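Side-chain contacts in DNA mimic protein DMP12 (Neisseria meningitidis MC58, PDB 3W1O), which acts as a DNA mimic that binds the histone-like protein HU and partially keeps it from binding DNA, probably as a regulator: residues D26-N31 with E35-I40; E78-V83 with E106-N111. All blocks are in the same frame, centred on the assembly; numbering follows the deposited sequence.

Both interactions pack a helix by apolar contacts, without a hydrogen bond from one segment to the other, yet they use different elements and lie at different depths. Interaction 1 sets helix 21-30 against strand 37-40, an outermost strand of the antiparallel sheet; it is the more buried, and an indole, a hydroxyl and two carbonyl oxygens join its methyl groups. Interaction 2 joins helices 77-88 and 96-111; between 78-83 and 106-111 the contacts are all aliphatic and run from buried Ile80 to exposed Leu81. The centres of interactions 1 and 2 are about 17 Å apart. They meet where Tyr107 of 106-111 packs against Thr36 of 35-40, Thr36 CG2 lying 3.5 Å from Tyr107 CE2.

Interaction 1. Residues D26-N31 with E35-I40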
loop_
_atom_site.group_PDB
_atom_site.type_symbol
_atom_site.label_atom_id
_atom_site.label_comp_id
_atom_site.label_asym_id
_atom_site.label_seq_id
_atom_site.Cartn_x
_atom_site.Cartn_y
_atom_site.Cartn_z
ATOM N N ASP A 26 8.553 9.527 7.716
ATOM C CA ASP A 26 9.661 10.318 7.199
ATOM C C ASP A 26 10.580 9.441 6.352
ATOM O O ASP A 26 10.943 9.833 5.266
ATOM C CB ASP A 26 10.460 10.952 8.322
ATOM C CG ASP A 26 9.680 12.018 9.090
ATOM O OD1 ASP A 26 8.652 12.559 8.588
ATOM O OD2 ASP A 26 10.139 12.311 10.222
ATOM N N TRP A 27 10.909 8.245 6.840
ATOM C CA TRP A 27 11.727 7.293 6.097
ATOM C C TRP A 27 11.091 7.008 4.731
ATOM O O TRP A 27 11.799 7.052 3.711
ATOM C CB TRP A 27 11.936 5.992 6.870
ATOM C CG TRP A 27 12.770 4.996 6.137
ATOM C CD1 TRP A 27 14.121 4.836 6.231
ATOM C CD2 TRP A 27 12.299 3.993 5.209
ATOM N NE1 TRP A 27 14.520 3.804 5.427
ATOM C CE2 TRP A 27 13.431 3.276 4.774
ATOM C CE3 TRP A 27 11.020 3.641 4.706
ATOM C CZ2 TRP A 27 13.356 2.203 3.837
ATOM C CZ3 TRP A 27 10.926 2.575 3.787
ATOM C CH2 TRP A 27 12.090 1.880 3.349
ATOM N N ALA A 28 9.777 6.756 4.694
ATOM C CA ALA A 28 9.133 6.379 3.429
ATOM C C ALA A 28 9.255 7.530 2.411
ATOM O O ALA A 28 9.627 7.293 1.262
ATOM C CB ALA A 28 7.683 6.033 3.688
ATOM N N TYR A 29 8.950 8.756 2.857
ATOM C CA TYR A 29 9.013 9.920 1.942
ATOM C C TYR A 29 10.421 10.183 1.475
ATOM O O TYR A 29 10.609 10.709 0.368
ATOM C CB TYR A 29 8.417 11.180 2.585
ATOM C CG TYR A 29 6.909 11.195 2.474
ATOM C CD1 TYR A 29 6.275 11.261 1.222
ATOM C CD2 TYR A 29 6.111 11.116 3.613
ATOM C CE1 TYR A 29 4.867 11.253 1.119
ATOM C CE2 TYR A 29 4.720 11.113 3.518
ATOM C CZ TYR A 29 4.100 11.185 2.289
ATOM O OH TYR A 29 2.711 11.159 2.224
ATOM N N LYS A 30 11.399 9.814 2.311
ATOM C CA LYS A 30 12.830 9.878 1.939
ATOM C C LYS A 30 13.358 8.696 1.130
ATOM O O LYS A 30 14.500 8.745 0.654
ATOM C CB LYS A 30 13.706 9.987 3.196
ATOM C CG LYS A 30 13.631 11.375 3.841
ATOM C CD LYS A 30 14.052 11.298 5.311
ATOM C CE LYS A 30 15.538 11.535 5.465
ATOM N NZ LYS A 30 15.803 11.951 6.884
ATOM N N ASN A 31 12.565 7.635 1.004
ATOM C CA ASN A 31 13.006 6.421 0.292
ATOM C C ASN A 31 12.010 5.996 -0.755
ATOM O O ASN A 31 11.670 4.803 -0.904
ATOM C CB ASN A 31 13.237 5.306 1.309
ATOM C CG ASN A 31 14.513 5.530 2.083
ATOM O OD1 ASN A 31 15.586 5.211 1.572
ATOM N ND2 ASN A 31 14.422 6.163 3.276
ATOM N N GLU A 35 11.781 -0.318 -3.458
ATOM C CA GLU A 35 10.818 -1.275 -3.954
ATOM C C GLU A 35 9.701 -1.503 -2.916
ATOM O O GLU A 35 8.639 -2.036 -3.238
ATOM C CB GLU A 35 11.519 -2.636 -4.262
ATOM C CG GLU A 35 11.910 -3.443 -3.018
ATOM C CD GLU A 35 12.650 -4.708 -3.388
ATOM O OE1 GLU A 35 11.967 -5.656 -3.821
ATOM O OE2 GLU A 35 13.883 -4.742 -3.230
ATOM N N THR A 36 9.935 -1.064 -1.685
ATOM C CA THR A 36 8.957 -1.313 -0.591
ATOM C C THR A 36 7.997 -0.146 -0.439
ATOM O O THR A 36 7.140 -0.181 0.441
ATOM C CB THR A 36 9.623 -1.549 0.780
ATOM O OG1 THR A 36 10.296 -0.345 1.216
ATOM C CG2 THR A 36 10.637 -2.759 0.690
ATOM N N VAL A 37 8.147 0.877 -1.293
ATOM C CA VAL A 37 7.350 2.087 -1.167
ATOM C C VAL A 37 6.621 2.288 -2.470
ATOM O O VAL A 37 7.253 2.287 -3.562
ATOM C CB VAL A 37 8.163 3.347 -0.829
ATOM C CG1 VAL A 37 7.249 4.606 -0.932
ATOM C CG2 VAL A 37 8.804 3.263 0.537
ATOM N N VAL A 38 5.303 2.439 -2.400
ATOM C CA VAL A 38 4.580 2.848 -3.594
ATOM C C VAL A 38 4.084 4.288 -3.356
ATOM O O VAL A 38 3.345 4.533 -2.424
ATOM C CB VAL A 38 3.384 1.942 -3.885
ATOM C CG1 VAL A 38 2.704 2.374 -5.188
ATOM C CG2 VAL A 38 3.836 0.471 -4.003
ATOM N N GLU A 39 4.464 5.215 -4.230
ATOM C CA GLU A 39 3.969 6.576 -4.181
ATOM C C GLU A 39 2.840 6.671 -5.187
ATOM O O GLU A 39 3.004 6.249 -6.336
ATOM C CB GLU A 39 5.123 7.502 -4.610
ATOM C CG GLU A 39 4.761 8.952 -4.679
ATOM C CD GLU A 39 5.917 9.770 -5.222
ATOM O OE1 GLU A 39 6.612 9.314 -6.171
ATOM O OE2 GLU A 39 6.102 10.867 -4.683
ATOM N N ILE A 40 1.698 7.233 -4.788
ATOM C CA ILE A 40 0.519 7.208 -5.627
ATOM C C ILE A 40 0.026 8.629 -5.797
ATOM O O ILE A 40 -0.312 9.267 -4.819
ATOM C CB ILE A 40 -0.586 6.344 -5.030
ATOM C CG1 ILE A 40 -0.020 4.963 -4.733
ATOM C CG2 ILE A 40 -1.785 6.199 -6.031
ATOM C CD1 ILE A 40 -1.051 3.944 -4.142
#
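Val37 on edge strand 37-40 and Trp27 on helix 21-30 make a helix-on-sheet contact, with Thr36, just before the strand, meeting the far end of the indole. Val37 CG2 is the shared point, 3.9 Å from Trp27 CZ3. The distance from Val37 CG2 to the backbone oxygen Asn31 O is 3.6 Å, while Ala28 CB approaches the same methyl more loosely. The CA atoms of Ala28 and Val37, 6.5 Å apart, mark the closest backbone approach. Thr36 OG1 comes to the six-membered ring from the edge, near its plane, 3.6 Å from Trp27 CH2. This is packing; the hydroxyl is hydrogen-bonded to Ser34 OG and Cys11 O, which probably help to hold it at the ring edge.

The indole reaches the strand because its CG is anti to the backbone N (chi1 -180°), which carries the six-membered ring toward Thr36 and Val37. Leu12, Lys13 and Ile18 also touch it. Strand 37-40 is paired with strand 7-10 by backbone hydrogen bonds, including Val38 with Ile9, and the helix packs across both strands, Ala28 resting on Leu8 and Phe10.

Just past the helix, the side chain of Asn31 folds back toward its last turn: Asn31 ND2 sits 3.1 Å above one indole face, toward the rim, and donates to Trp27 O over 2.8 Å at an N-H...O angle of 159°.

Interaction 2. Residues E78-V83 with E106-N111; sequences ESILAV and EYAIKN
Ile80 and Leu81 of helix 77-88 flank CD1 of Ile109 from helix 96-111 in a helix-helix packing contact. The short axes of the two segments run roughly antiparallel, at 142° between their N-to-C directions, and approach to 9.9 Å. The CA atoms of Ile80 and Ile109 are the nearest pair.

Between these two segments every side-chain contact is aliphatic. Ile80 and Ile109 run alongside one another, pointing opposite ways, with Ile80 CG2 3.6 Å from Ile109 CD1 and almost as near to Ile109 CG1. Leu81 instead lies roughly perpendicular to Ile109: its branch point CG is 3.7 Å from Ile109 CD1, and Leu81 CD2 is 3.9 Å from Ile109 CG1. The bend in Ile109 (chi2 -53°) turns CD1 into the angle between these two neighbours. The other arm of Ile80 leads elsewhere, its CD1 stopping 4.1 Å from Ala108 CB. Ile80 and Ala108 both touch Val115 on strand 115-118, so this end of the contact rests on the sheet, whereas Leu81 lies at the exposed margin. Further along helix 77-88, Glu106 reaches Lys84 and Gln88.

The polar bonds stay inside each helix. Lys110 N to Glu106 O and Ala82 N to Glu78 O are regular helical bonds. Near the end of helix 96-111, Tyr107 O accepts from both Asn111 N and Asn111 ND2, the latter over 3.2 Å. That second bond is bent, with an N-H...O angle of 142°, and brings Asn111 ND2 over the centre of the Tyr107 ring, 3.3 Å above its plane.

With no hydrogen bond or salt bridge passing between the segments, their direct attraction is probably mainly dispersion and the burial of apolar surface, while the hydrogen bonds described here lie within each helix.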
loop_
_atom_site.group_PDB
_atom_site.type_symbol
_atom_site.label_atom_id
_atom_site.label_comp_id
_atom_site.label_asym_id
_atom_site.label_seq_id
_atom_site.Cartn_x
_atom_site.Cartn_y
_atom_site.Cartn_z
ATOM N N GLU A 78 -2.482 -11.096 8.033
ATOM C CA GLU A 78 -3.745 -11.663 7.546
ATOM C C GLU A 78 -4.359 -10.815 6.431
ATOM O O GLU A 78 -4.751 -11.328 5.385
ATOM C CB GLU A 78 -4.788 -11.772 8.672
ATOM C CG GLU A 78 -6.001 -12.615 8.265
ATOM C CD GLU A 78 -7.102 -12.676 9.340
ATOM O OE1 GLU A 78 -6.836 -12.308 10.508
ATOM O OE2 GLU A 78 -8.234 -13.094 9.007
ATOM N N SER A 79 -4.462 -9.510 6.690
ATOM C CA SER A 79 -5.059 -8.608 5.726
ATOM C C SER A 79 -4.139 -8.411 4.500
ATOM O O SER A 79 -4.646 -8.270 3.373
ATOM C CB SER A 79 -5.350 -7.264 6.392
ATOM O OG SER A 79 -6.410 -7.405 7.348
ATOM N N ILE A 80 -2.835 -8.399 4.725
ATOM C CA ILE A 80 -1.851 -8.286 3.611
ATOM C C ILE A 80 -2.084 -9.404 2.586
ATOM O O ILE A 80 -2.169 -9.159 1.373
ATOM C CB ILE A 80 -0.382 -8.272 4.094
ATOM C CG1 ILE A 80 -0.071 -6.967 4.846
ATOM C CG2 ILE A 80 0.635 -8.378 2.912
ATOM C CD1 ILE A 80 1.212 -7.034 5.693
ATOM N N LEU A 81 -2.198 -10.634 3.092
ATOM C CA LEU A 81 -2.413 -11.778 2.227
ATOM C C LEU A 81 -3.749 -11.682 1.543
ATOM O O LEU A 81 -3.848 -11.983 0.373
ATOM C CB LEU A 81 -2.340 -13.087 3.025
ATOM C CG LEU A 81 -0.923 -13.458 3.416
ATOM C CD1 LEU A 81 -0.917 -14.508 4.538
ATOM C CD2 LEU A 81 -0.155 -13.943 2.180
ATOM N N ALA A 82 -4.788 -11.296 2.283
ATOM C CA ALA A 82 -6.146 -11.178 1.721
ATOM C C ALA A 82 -6.208 -10.094 0.612
ATOM O O ALA A 82 -6.844 -10.296 -0.412
ATOM C CB ALA A 82 -7.139 -10.850 2.808
ATOM N N VAL A 83 -5.572 -8.948 0.840
ATOM C CA VAL A 83 -5.573 -7.884 -0.182
ATOM C C VAL A 83 -4.764 -8.348 -1.375
ATOM O O VAL A 83 -5.176 -8.151 -2.545
ATOM C CB VAL A 83 -5.009 -6.545 0.378
ATOM C CG1 VAL A 83 -4.827 -5.499 -0.763
ATOM C CG2 VAL A 83 -6.017 -5.979 1.401
ATOM N N GLU A 106 3.977 -8.596 -0.994
ATOM C CA GLU A 106 4.868 -9.777 -0.980
ATOM C C GLU A 106 6.102 -9.566 -0.131
ATOM O O GLU A 106 6.514 -10.470 0.637
ATOM C CB GLU A 106 5.267 -10.157 -2.425
ATOM C CG GLU A 106 4.084 -10.661 -3.202
ATOM C CD GLU A 106 4.401 -11.075 -4.620
ATOM O OE1 GLU A 106 5.502 -10.752 -5.090
ATOM O OE2 GLU A 106 3.528 -11.710 -5.265
ATOM N N TYR A 107 6.707 -8.384 -0.240
ATOM C CA TYR A 107 7.912 -8.111 0.481
ATOM C C TYR A 107 7.594 -8.151 1.988
ATOM O O TYR A 107 8.420 -8.601 2.814
ATOM C CB TYR A 107 8.430 -6.723 0.129
ATOM C CG TYR A 107 9.785 -6.380 0.675
ATOM C CD1 TYR A 107 10.922 -6.422 -0.120
ATOM C CD2 TYR A 107 9.936 -5.965 2.008
ATOM C CE1 TYR A 107 12.202 -6.066 0.378
ATOM C CE2 TYR A 107 11.205 -5.661 2.510
ATOM C CZ TYR A 107 12.305 -5.682 1.710
ATOM O OH TYR A 107 13.517 -5.353 2.247
ATOM N N ALA A 108 6.457 -7.601 2.352
ATOM C CA ALA A 108 6.098 -7.473 3.777
ATOM C C ALA A 108 5.828 -8.858 4.316
ATOM O O ALA A 108 6.144 -9.136 5.462
ATOM C CB ALA A 108 4.853 -6.611 3.947
ATOM N N ILE A 109 5.194 -9.691 3.499
ATOM C CA ILE A 109 4.998 -11.102 3.897
ATOM C C ILE A 109 6.339 -11.748 4.099
ATOM O O ILE A 109 6.599 -12.327 5.168
ATOM C CB ILE A 109 4.171 -11.914 2.911
ATOM C CG1 ILE A 109 2.721 -11.447 2.882
ATOM C CG2 ILE A 109 4.202 -13.411 3.276
ATOM C CD1 ILE A 109 2.078 -11.401 4.262
ATOM N N LYS A 110 7.213 -11.635 3.093
ATOM C CA LYS A 110 8.507 -12.290 3.165
ATOM C C LYS A 110 9.399 -11.789 4.290
ATOM O O LYS A 110 10.191 -12.557 4.858
ATOM C CB LYS A 110 9.276 -12.147 1.851
ATOM C CG LYS A 110 10.656 -12.891 1.833
ATOM C CD LYS A 110 10.555 -14.334 2.419
ATOM C CE LYS A 110 11.807 -15.188 2.128
ATOM N NZ LYS A 110 12.914 -14.965 3.123
ATOM N N ASN A 111 9.289 -10.511 4.620
ATOM C CA ASN A 111 10.205 -9.937 5.588
ATOM C C ASN A 111 9.545 -9.540 6.910
ATOM O O ASN A 111 10.148 -8.813 7.684
ATOM C CB ASN A 111 10.953 -8.751 4.941
ATOM C CG ASN A 111 11.915 -9.214 3.865
ATOM O OD1 ASN A 111 12.959 -9.794 4.172
ATOM N ND2 ASN A 111 11.543 -9.015 2.596
#